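Local coordinates for protein sugar-binding transcriptional regulator, LacI family (Enterococcus faecalis, PDB 3CS3) that probably binds a sugar effector and is thought to regulate transcription by binding operator DNA, at residues A[8-13]-A[56-61]; A[82-87]-A[240-245]; A[121-126]-A[180-185]; A[207-212]-A[264-269]. All blocks are in the same frame, centred on the assembly; numbering follows the deposited sequence. Where two conformers were deposited one is given.

The four contacts fall in the two lobes of a periplasmic-binding-protein-like fold. Contacts 1 and 2 share the sheet that holds strands 10-15, 60-64 and 82-85. Their centres are 12 Å apart, and they touch through probable backbone hydrogen bonds from Ala61 to Ser82 and Val84. Contacts 3 and 4 share the parallel sheet of the other lobe, where strands 179-183 and 207-210 are neighbours. Their centres are 11 Å apart, joined by the Asp180-Arg208 salt bridge. Between contacts 1 and 3 the centres are 36 Å apart. Contact 1 closes first along the chain. The two segments of contact 2 bracket contact 3 and alternate with those of contact 4, so the chain passes between lobes more than once.

Contact 1 of 4, residues A[8-13]-A[56-61]; sequences TNIIGV and KMVDGA
Asp59 reaches back to the start of segment 8-13 with its carboxylate. Asp59 OD1 accepts a nearly straight bond from Thr8 N at 2.8 Å, on its syn side and 23° out of the carboxylate plane. OD2 takes a weak, bent bond from Asn9 N. Thr8 OG1 lies 3.1 Å from Asp59 OD1 and equally near Met57 O, so its proton has two possible acceptors. With chi1 at 63°, OG1 is tucked between the backbone N and the carbonyl carbon of Thr8, which brings it to both oxygens. The backbone of Asp59 is tied as well, since Asp59 N donates to Ile10 O at 2.8 Å. One step on, Gly12 N bonds to Gly60 O. Beside these bonds, Ile10 CG2 meets Val58 CG2 at 3.9 Å, the two side chains crossing at about a right angle. Ile11 CG2 rests 3.4 Å from Gly60 O.

Further out, Ile10 and Met57 pack on Phe52 of the second subunit. Ile243 and Leu34 from two helices lie against Ile11, and Tyr39 and Met247 touch Asp59. Strands 10-15 and 60-64 run parallel here as neighbours in the sheet of one lobe, as in the Rossmann-like lobes of LacI-family sugar-binding domains.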
# COMPACT_ATOMS: atom_id res chain seq x y z
N THR A 8 -0.86 -13.97 -23.57
CA THR A 8 -2.00 -13.54 -22.77
C THR A 8 -2.04 -12.03 -22.59
O THR A 8 -3.03 -11.50 -22.05
CB THR A 8 -1.96 -14.20 -21.37
OG1 THR A 8 -0.79 -13.77 -20.66
CG2 THR A 8 -1.95 -15.71 -21.47
N ASN A 9 -0.99 -11.37 -23.08
CA ASN A 9 -0.67 -9.95 -22.79
C ASN A 9 -0.83 -9.51 -21.33
O ASN A 9 -1.31 -8.40 -21.02
CB ASN A 9 -1.19 -8.95 -23.86
CG ASN A 9 -2.71 -8.81 -23.93
OD1 ASN A 9 -3.24 -8.44 -24.98
ND2 ASN A 9 -3.41 -9.06 -22.83
N ILE A 10 -0.39 -10.39 -20.43
CA ILE A 10 -0.40 -10.14 -18.98
C ILE A 10 0.99 -10.35 -18.39
O ILE A 10 1.65 -11.36 -18.65
CB ILE A 10 -1.46 -11.01 -18.24
CG1 ILE A 10 -2.87 -10.69 -18.75
CG2 ILE A 10 -1.44 -10.74 -16.73
CD1 ILE A 10 -3.91 -11.74 -18.44
N ILE A 11 1.45 -9.37 -17.61
CA ILE A 11 2.69 -9.49 -16.87
C ILE A 11 2.36 -9.73 -15.40
O ILE A 11 1.54 -9.02 -14.82
CB ILE A 11 3.59 -8.22 -17.04
CG1 ILE A 11 3.92 -7.97 -18.52
CG2 ILE A 11 4.88 -8.33 -16.20
CD1 ILE A 11 4.66 -9.12 -19.23
N GLY A 12 2.96 -10.77 -14.82
CA GLY A 12 2.85 -11.02 -13.38
C GLY A 12 3.86 -10.18 -12.61
O GLY A 12 5.04 -10.19 -12.92
N VAL A 13 3.39 -9.44 -11.62
CA VAL A 13 4.27 -8.61 -10.81
C VAL A 13 4.31 -9.18 -9.40
O VAL A 13 3.30 -9.24 -8.71
CB VAL A 13 3.84 -7.13 -10.82
CG1 VAL A 13 4.75 -6.30 -9.94
CG2 VAL A 13 3.84 -6.58 -12.25
N LYS A 56 0.81 -20.71 -17.59
CA LYS A 56 -0.06 -20.86 -18.76
C LYS A 56 -1.03 -19.69 -18.87
O LYS A 56 -2.01 -19.76 -19.61
CB LYS A 56 -0.83 -22.19 -18.67
CG LYS A 56 0.03 -23.44 -18.74
CD LYS A 56 -0.79 -24.69 -18.46
CE LYS A 56 0.06 -25.95 -18.51
NZ LYS A 56 1.05 -26.02 -17.39
N MET A 57 -0.76 -18.61 -18.13
CA MET A 57 -1.67 -17.47 -18.05
C MET A 57 -0.95 -16.11 -17.93
O MET A 57 -1.60 -15.06 -17.94
CB MET A 57 -2.67 -17.66 -16.90
CG MET A 57 -3.96 -18.38 -17.31
SD MET A 57 -4.60 -19.54 -16.08
CE MET A 57 -3.37 -20.85 -16.12
N VAL A 58 0.37 -16.15 -17.84
CA VAL A 58 1.19 -14.94 -17.72
C VAL A 58 2.37 -14.99 -18.69
O VAL A 58 3.08 -16.00 -18.77
CB VAL A 58 1.61 -14.70 -16.22
CG1 VAL A 58 3.01 -14.14 -16.09
CG2 VAL A 58 0.61 -13.80 -15.52
N ASP A 59 2.57 -13.91 -19.45
CA ASP A 59 3.63 -13.85 -20.45
C ASP A 59 5.02 -13.73 -19.85
O ASP A 59 5.96 -14.39 -20.29
CB ASP A 59 3.40 -12.67 -21.42
CG ASP A 59 2.31 -12.94 -22.43
OD1 ASP A 59 1.75 -14.06 -22.47
OD2 ASP A 59 2.00 -12.01 -23.20
N GLY A 60 5.16 -12.86 -18.85
CA GLY A 60 6.44 -12.56 -18.23
C GLY A 60 6.29 -12.00 -16.83
O GLY A 60 5.18 -11.71 -16.40
N ALA A 61 7.40 -11.85 -16.12
CA ALA A 61 7.35 -11.42 -14.73
C ALA A 61 8.24 -10.23 -14.42
O ALA A 61 9.33 -10.09 -14.99
CB ALA A 61 7.65 -12.59 -13.78

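Contact 2 of 4, residues A[82-87]-A[240-245]; sequences SIVVLD and AEKIIH
Ile243 pushes its CD1 methyl against the backbone of strand 82-85. Ile243 CD1 lies 3.3 Å from Ser82 O and 3.7 Å from Val84 N. CG1 is anti to the backbone N of Ile243 (chi1 -168°), which carries the end of the chain toward the strand although its CB starts off alongside it. Val84 answers from the strand. Val84 CG2 sits 3.7 Å from Ile243 N and 3.9 Å from Ile243 CD1, so one branch meets both the helix backbone and the isoleucine tip. Val84 CG2 is also 4.0 Å from Lys242 CB. The lysine chain then bends away, and NZ forms a salt bridge with Glu255 and a hydrogen bond to Glu253 O. Ser82 adds CB, 4.1 Å from Ile243 CD1, while its hydroxyl is hydrogen-bonded to Asn94.

No hydrogen bond crosses between the segments. The contact is buried and held by apolar packing. The axes of strand 82-85 and helix segment 240-245 approach to 8.0 Å and run nearly antiparallel, at 155°. Helix 70-78 packs on Ile83, which points away from helix 232-247. The sheet is thus layered between helices, the three-layer alpha/beta/alpha build of a periplasmic-binding-protein-like lobe.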
# COMPACT_ATOMS: atom_id res chain seq x y z
N SER A 82 10.06 -14.41 -20.02
CA SER A 82 10.99 -13.30 -19.80
C SER A 82 10.80 -12.71 -18.41
O SER A 82 9.67 -12.57 -17.95
CB SER A 82 10.79 -12.23 -20.86
OG SER A 82 11.24 -12.70 -22.11
N ILE A 83 11.89 -12.35 -17.75
CA ILE A 83 11.83 -11.81 -16.38
C ILE A 83 12.68 -10.55 -16.20
O ILE A 83 13.82 -10.49 -16.64
CB ILE A 83 12.22 -12.89 -15.32
CG1 ILE A 83 11.27 -14.09 -15.39
CG2 ILE A 83 12.15 -12.32 -13.91
CD1 ILE A 83 11.88 -15.38 -14.95
N VAL A 84 12.11 -9.54 -15.55
CA VAL A 84 12.88 -8.40 -15.07
C VAL A 84 12.94 -8.41 -13.54
O VAL A 84 11.91 -8.45 -12.87
CB VAL A 84 12.34 -7.05 -15.62
CG1 VAL A 84 13.10 -5.88 -15.02
CG2 VAL A 84 12.48 -7.01 -17.13
N VAL A 85 14.15 -8.44 -13.00
CA VAL A 85 14.34 -8.39 -11.55
C VAL A 85 14.67 -6.97 -11.10
O VAL A 85 15.41 -6.24 -11.76
CB VAL A 85 15.41 -9.40 -11.04
CG1 VAL A 85 14.87 -10.82 -11.10
CG2 VAL A 85 16.70 -9.30 -11.83
N LEU A 86 14.07 -6.59 -9.98
CA LEU A 86 14.23 -5.26 -9.42
C LEU A 86 14.95 -5.33 -8.07
O LEU A 86 15.11 -4.32 -7.39
CB LEU A 86 12.85 -4.62 -9.22
CG LEU A 86 11.82 -4.52 -10.35
CD1 LEU A 86 10.72 -3.57 -9.92
CD2 LEU A 86 12.42 -4.06 -11.67
N ASP A 87 15.39 -6.53 -7.71
CA ASP A 87 15.80 -6.81 -6.34
C ASP A 87 17.12 -7.57 -6.20
O ASP A 87 17.56 -7.82 -5.08
CB ASP A 87 14.68 -7.58 -5.62
CG ASP A 87 14.34 -8.92 -6.29
OD1 ASP A 87 14.88 -9.25 -7.37
OD2 ASP A 87 13.51 -9.66 -5.72
N ALA A 240 8.79 -1.90 -17.09
CA ALA A 240 7.77 -2.24 -18.09
C ALA A 240 8.31 -2.25 -19.52
O ALA A 240 7.98 -3.14 -20.29
CB ALA A 240 6.59 -1.30 -17.97
N GLU A 241 9.13 -1.26 -19.88
CA GLU A 241 9.70 -1.20 -21.23
C GLU A 241 10.75 -2.29 -21.43
O GLU A 241 10.93 -2.78 -22.54
CB GLU A 241 10.25 0.21 -21.55
CG GLU A 241 11.79 0.37 -21.53
CD GLU A 241 12.27 1.79 -21.85
OE1 GLU A 241 11.49 2.75 -21.71
OE2 GLU A 241 13.45 1.93 -22.24
N LYS A 242 11.43 -2.66 -20.35
CA LYS A 242 12.46 -3.68 -20.39
C LYS A 242 11.88 -5.07 -20.59
O LYS A 242 12.49 -5.88 -21.27
CB LYS A 242 13.28 -3.66 -19.11
CG LYS A 242 14.76 -3.92 -19.31
CD LYS A 242 15.59 -2.67 -19.06
CE LYS A 242 15.40 -1.60 -20.12
NZ LYS A 242 16.61 -0.76 -20.29
N ILE A 243 10.73 -5.34 -19.99
CA ILE A 243 10.08 -6.65 -20.12
C ILE A 243 9.47 -6.85 -21.52
O ILE A 243 9.55 -7.94 -22.08
CB ILE A 243 9.07 -6.94 -18.93
CG1 ILE A 243 8.62 -8.40 -18.92
CG2 ILE A 243 7.85 -6.04 -18.94
CD1 ILE A 243 9.57 -9.29 -18.23
N ILE A 244 8.92 -5.78 -22.09
CA ILE A 244 8.43 -5.81 -23.47
C ILE A 244 9.58 -6.08 -24.44
O ILE A 244 9.54 -7.06 -25.18
CB ILE A 244 7.68 -4.51 -23.86
CG1 ILE A 244 6.42 -4.31 -22.99
CG2 ILE A 244 7.34 -4.48 -25.36
CD1 ILE A 244 5.47 -5.51 -22.94
N HIS A 245 10.61 -5.22 -24.40
CA HIS A 245 11.78 -5.34 -25.26
C HIS A 245 12.46 -6.70 -25.14
O HIS A 245 12.84 -7.29 -26.15
CB HIS A 245 12.79 -4.23 -24.97
CG HIS A 245 12.43 -2.90 -25.56
ND1 HIS A 245 11.16 -2.36 -25.46
CD2 HIS A 245 13.17 -1.99 -26.23
CE1 HIS A 245 11.13 -1.18 -26.06
NE2 HIS A 245 12.34 -0.93 -26.54

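Contact 3 of 4, residues A[121-126]-A[180-185]; sequences VLLLSG and DVFAFN
Leu122 and Val181, with Leu124 and Ala183, lie on one face of two parallel strands in the central sheet of a Rossmann-like lobe. Leu123 and Phe182 lie on the other. The backbone bonds run from side to side: Leu122 N to Asp180 O (2.7 Å), Phe182 N to Leu122 O, Leu124 N to Phe182 O, and Phe184 N to Leu124 O (2.9 Å). The first is nearly straight at 172°, while the last is bent to 137°.

All the touching residues are buried, but the packing is uneven. It is closer where strand 179-183 ends. Phe184 turns its ring against Leu124 and Ser125, and Phe184 CG lies 3.3 Å from Leu124 O. One ring face takes Ser125 CA and Leu124 C; at the ring edge sits Leu123 CD2. Leu123 CD2 also meets the edge of the Phe182 ring, at 3.9 Å from Phe182 CD2, so it bridges two aromatics. Phe184 CD2 in turn stands over one face of the Phe182 ring, offset toward the rim.

On the Leu122 and Val181 face the side chains meet each other less closely, Leu122 CB and Val181 CG2 being 4.4 Å apart. Near the start of strand 179-183, Asp180 sends its carboxylate off to Arg208 and Ser118. At the far end Asn185 caps the following helix and its ND2 bonds to a glycerol, probably from the crystallisation liquor. Ser125 CA makes a CH-pi contact, 3.9 Å from the centroid of the Phe184 ring and 29° off its normal.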
# COMPACT_ATOMS: atom_id res chain seq x y z
N VAL A 121 27.09 5.25 14.49
CA VAL A 121 25.95 5.16 13.60
C VAL A 121 25.31 3.79 13.76
O VAL A 121 25.99 2.78 13.67
CB VAL A 121 26.34 5.44 12.13
CG1 VAL A 121 25.16 5.19 11.18
CG2 VAL A 121 26.83 6.87 11.97
N LEU A 122 24.01 3.77 14.01
CA LEU A 122 23.27 2.52 14.10
C LEU A 122 22.64 2.22 12.74
O LEU A 122 21.91 3.04 12.18
CB LEU A 122 22.25 2.55 15.25
CG LEU A 122 22.86 2.54 16.66
CD1 LEU A 122 23.14 3.94 17.20
CD2 LEU A 122 22.00 1.80 17.64
N LEU A 123 22.97 1.05 12.19
CA LEU A 123 22.54 0.69 10.84
C LEU A 123 21.39 -0.30 10.91
O LEU A 123 21.60 -1.50 11.10
CB LEU A 123 23.71 0.11 10.02
CG LEU A 123 24.98 0.96 9.80
CD1 LEU A 123 26.12 0.09 9.26
CD2 LEU A 123 24.73 2.15 8.87
N LEU A 124 20.18 0.22 10.77
CA LEU A 124 18.98 -0.61 10.77
C LEU A 124 18.76 -1.15 9.36
O LEU A 124 18.30 -0.43 8.46
CB LEU A 124 17.77 0.21 11.27
CG LEU A 124 16.38 -0.41 11.42
CD1 LEU A 124 16.39 -1.83 12.00
CD2 LEU A 124 15.49 0.52 12.26
N SER A 125 19.14 -2.40 9.17
CA SER A 125 19.15 -3.00 7.85
C SER A 125 17.87 -3.79 7.60
O SER A 125 17.10 -4.04 8.52
CB SER A 125 20.37 -3.91 7.67
OG SER A 125 20.27 -5.08 8.45
N GLY A 126 17.66 -4.16 6.34
CA GLY A 126 16.63 -5.13 5.99
C GLY A 126 17.20 -6.53 6.07
O GLY A 126 18.19 -6.76 6.77
N ASP A 180 22.27 8.11 16.55
CA ASP A 180 22.24 8.29 15.10
C ASP A 180 21.89 7.00 14.39
O ASP A 180 22.56 5.98 14.56
CB ASP A 180 23.57 8.87 14.61
CG ASP A 180 23.77 10.30 15.07
OD1 ASP A 180 22.84 10.88 15.66
OD2 ASP A 180 24.86 10.86 14.84
N VAL A 181 20.80 7.04 13.61
CA VAL A 181 20.26 5.87 12.94
C VAL A 181 20.17 6.06 11.43
O VAL A 181 19.62 7.06 10.95
CB VAL A 181 18.85 5.47 13.48
CG1 VAL A 181 18.36 4.18 12.83
CG2 VAL A 181 18.86 5.32 15.00
N PHE A 182 20.72 5.12 10.68
CA PHE A 182 20.46 5.02 9.25
C PHE A 182 19.53 3.83 9.06
O PHE A 182 19.96 2.68 9.16
CB PHE A 182 21.76 4.89 8.46
CG PHE A 182 21.58 4.73 6.96
CD1 PHE A 182 20.48 5.28 6.30
CD2 PHE A 182 22.54 4.07 6.21
CE1 PHE A 182 20.32 5.12 4.92
CE2 PHE A 182 22.40 3.91 4.83
CZ PHE A 182 21.28 4.44 4.19
N ALA A 183 18.25 4.13 8.82
CA ALA A 183 17.24 3.12 8.53
C ALA A 183 17.29 2.84 7.04
O ALA A 183 17.32 3.77 6.24
CB ALA A 183 15.88 3.60 8.95
N PHE A 184 17.31 1.56 6.67
CA PHE A 184 17.56 1.17 5.28
C PHE A 184 16.31 1.33 4.41
O PHE A 184 16.41 1.34 3.18
CB PHE A 184 18.15 -0.25 5.19
CG PHE A 184 19.66 -0.31 5.42
CD1 PHE A 184 20.39 -1.41 4.98
CD2 PHE A 184 20.34 0.73 6.06
CE1 PHE A 184 21.77 -1.49 5.19
CE2 PHE A 184 21.72 0.66 6.27
CZ PHE A 184 22.43 -0.45 5.83
N ASN A 185 15.15 1.45 5.05
CA ASN A 185 13.98 2.05 4.41
C ASN A 185 13.14 2.94 5.32
O ASN A 185 13.30 2.90 6.55
CB ASN A 185 13.14 1.04 3.60
CG ASN A 185 12.27 0.11 4.46
OD1 ASN A 185 12.23 0.18 5.69
ND2 ASN A 185 11.56 -0.76 3.77

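Contact 4 of 4, residues A[207-212]-A[264-269]; sequences IRIIGF and GESFPS
Segment 264-269 begins with a type I turn from Gly264 to Phe267, closed by Phe267 N to Gly264 O, and it lies against strand 207-210 with the CA atoms of Arg208 and Phe267 nearest each other. Ile209 is gripped by Ser266 at both backbone polar atoms. Ile209 N donates to Ser266 O at 3.1 Å, from above the carbonyl plane. Ile209 O accepts the Ser266 hydroxyl, with Ser266 OG at 2.9 Å. Chi1 of 73° turns Ser266 OG toward the strand; it is also bonded to Ala226 N.

Phe267 packs next to this pair. Ile210 CD1 sits over one face of the Phe267 ring, 3.9 Å from the centroid and 17° off the normal, in a CH-pi contact. Ile210 CG1 approaches Phe267 CG to 3.7 Å. Strand 207-210 is the outermost in the parallel sheet of this lobe of the periplasmic-binding-protein-like fold, so the chain's C-terminal loop lies along the sheet's edge. Helix 102-115 adds Phe113, whose ring meets that of Phe267 with planes at about 60°.

Arg208 CB comes 3.7 Å from Phe267 CD1. Arg208 CD meets Pro268 CD at 4.2 Å, and the side chain bends at chi3 before its guanidinium forms a salt bridge with Asp180.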
# COMPACT_ATOMS: atom_id res chain seq x y z
N ILE A 207 17.32 11.61 19.08
CA ILE A 207 17.53 10.53 18.13
C ILE A 207 17.44 11.08 16.71
O ILE A 207 16.41 11.62 16.30
CB ILE A 207 16.57 9.31 18.39
CG1 ILE A 207 16.60 8.32 17.22
CG2 ILE A 207 15.14 9.77 18.70
CD1 ILE A 207 16.17 6.91 17.59
N ARG A 208 18.54 10.97 15.97
CA ARG A 208 18.63 11.50 14.61
C ARG A 208 18.56 10.37 13.59
O ARG A 208 19.29 9.38 13.71
CB ARG A 208 19.91 12.32 14.44
CG ARG A 208 20.09 13.43 15.46
CD ARG A 208 21.31 14.29 15.13
NE ARG A 208 22.58 13.61 15.40
CZ ARG A 208 23.78 14.17 15.26
NH1 ARG A 208 23.89 15.42 14.85
NH2 ARG A 208 24.87 13.47 15.53
N ILE A 209 17.70 10.52 12.59
CA ILE A 209 17.42 9.43 11.65
C ILE A 209 17.45 9.86 10.17
O ILE A 209 17.05 10.97 9.82
CB ILE A 209 16.10 8.68 12.03
CG1 ILE A 209 15.95 7.36 11.26
CG2 ILE A 209 14.87 9.57 11.85
CD1 ILE A 209 15.15 6.30 12.01
N ILE A 210 18.00 8.99 9.33
CA ILE A 210 17.87 9.11 7.87
C ILE A 210 17.33 7.79 7.32
O ILE A 210 17.82 6.72 7.68
CB ILE A 210 19.21 9.48 7.16
CG1 ILE A 210 19.78 10.78 7.73
CG2 ILE A 210 19.00 9.62 5.64
CD1 ILE A 210 21.06 11.25 7.07
N GLY A 211 16.31 7.88 6.47
CA GLY A 211 15.72 6.70 5.83
C GLY A 211 16.11 6.55 4.37
O GLY A 211 17.15 7.07 3.94
N PHE A 212 15.27 5.85 3.61
CA PHE A 212 15.53 5.51 2.22
C PHE A 212 14.15 5.17 1.66
O PHE A 212 13.37 4.50 2.35
CB PHE A 212 16.43 4.27 2.16
CG PHE A 212 17.25 4.13 0.89
CD1 PHE A 212 18.65 4.20 0.94
CD2 PHE A 212 16.65 3.87 -0.34
CE1 PHE A 212 19.43 4.05 -0.22
CE2 PHE A 212 17.42 3.73 -1.51
CZ PHE A 212 18.81 3.81 -1.45
N GLY A 264 15.74 16.72 5.91
CA GLY A 264 14.61 16.73 6.82
C GLY A 264 15.06 17.03 8.23
O GLY A 264 16.17 16.69 8.62
N GLU A 265 14.15 17.63 9.00
CA GLU A 265 14.46 18.05 10.37
C GLU A 265 14.63 16.88 11.35
O GLU A 265 14.92 17.08 12.53
CB GLU A 265 13.42 19.05 10.88
CG GLU A 265 13.80 20.51 10.66
CD GLU A 265 14.64 21.07 11.79
OE1 GLU A 265 15.77 21.53 11.51
OE2 GLU A 265 14.18 21.05 12.95
N SER A 266 14.48 15.65 10.85
CA SER A 266 14.78 14.44 11.63
C SER A 266 16.29 14.22 11.74
O SER A 266 16.77 13.52 12.62
CB SER A 266 14.14 13.20 11.01
OG SER A 266 14.80 12.80 9.83
N PHE A 267 17.02 14.82 10.80
CA PHE A 267 18.47 14.84 10.85
C PHE A 267 18.93 16.26 10.52
O PHE A 267 19.12 16.60 9.35
CB PHE A 267 19.06 13.83 9.86
CG PHE A 267 20.54 13.62 10.00
CD1 PHE A 267 21.04 12.75 10.97
CD2 PHE A 267 21.43 14.30 9.18
CE1 PHE A 267 22.40 12.56 11.11
CE2 PHE A 267 22.80 14.11 9.32
CZ PHE A 267 23.29 13.24 10.28
N PRO A 268 19.10 17.11 11.56
CA PRO A 268 19.59 18.47 11.35
C PRO A 268 21.03 18.45 10.85
O PRO A 268 21.93 18.01 11.57
CB PRO A 268 19.49 19.11 12.74
CG PRO A 268 18.54 18.22 13.51
CD PRO A 268 18.81 16.85 12.98
N SER A 269 21.22 18.90 9.61
CA SER A 269 22.51 18.85 8.93
C SER A 269 22.81 20.14 8.18
O SER A 269 22.68 21.24 8.73
CB SER A 269 22.56 17.65 7.97
OG SER A 269 21.51 17.71 7.01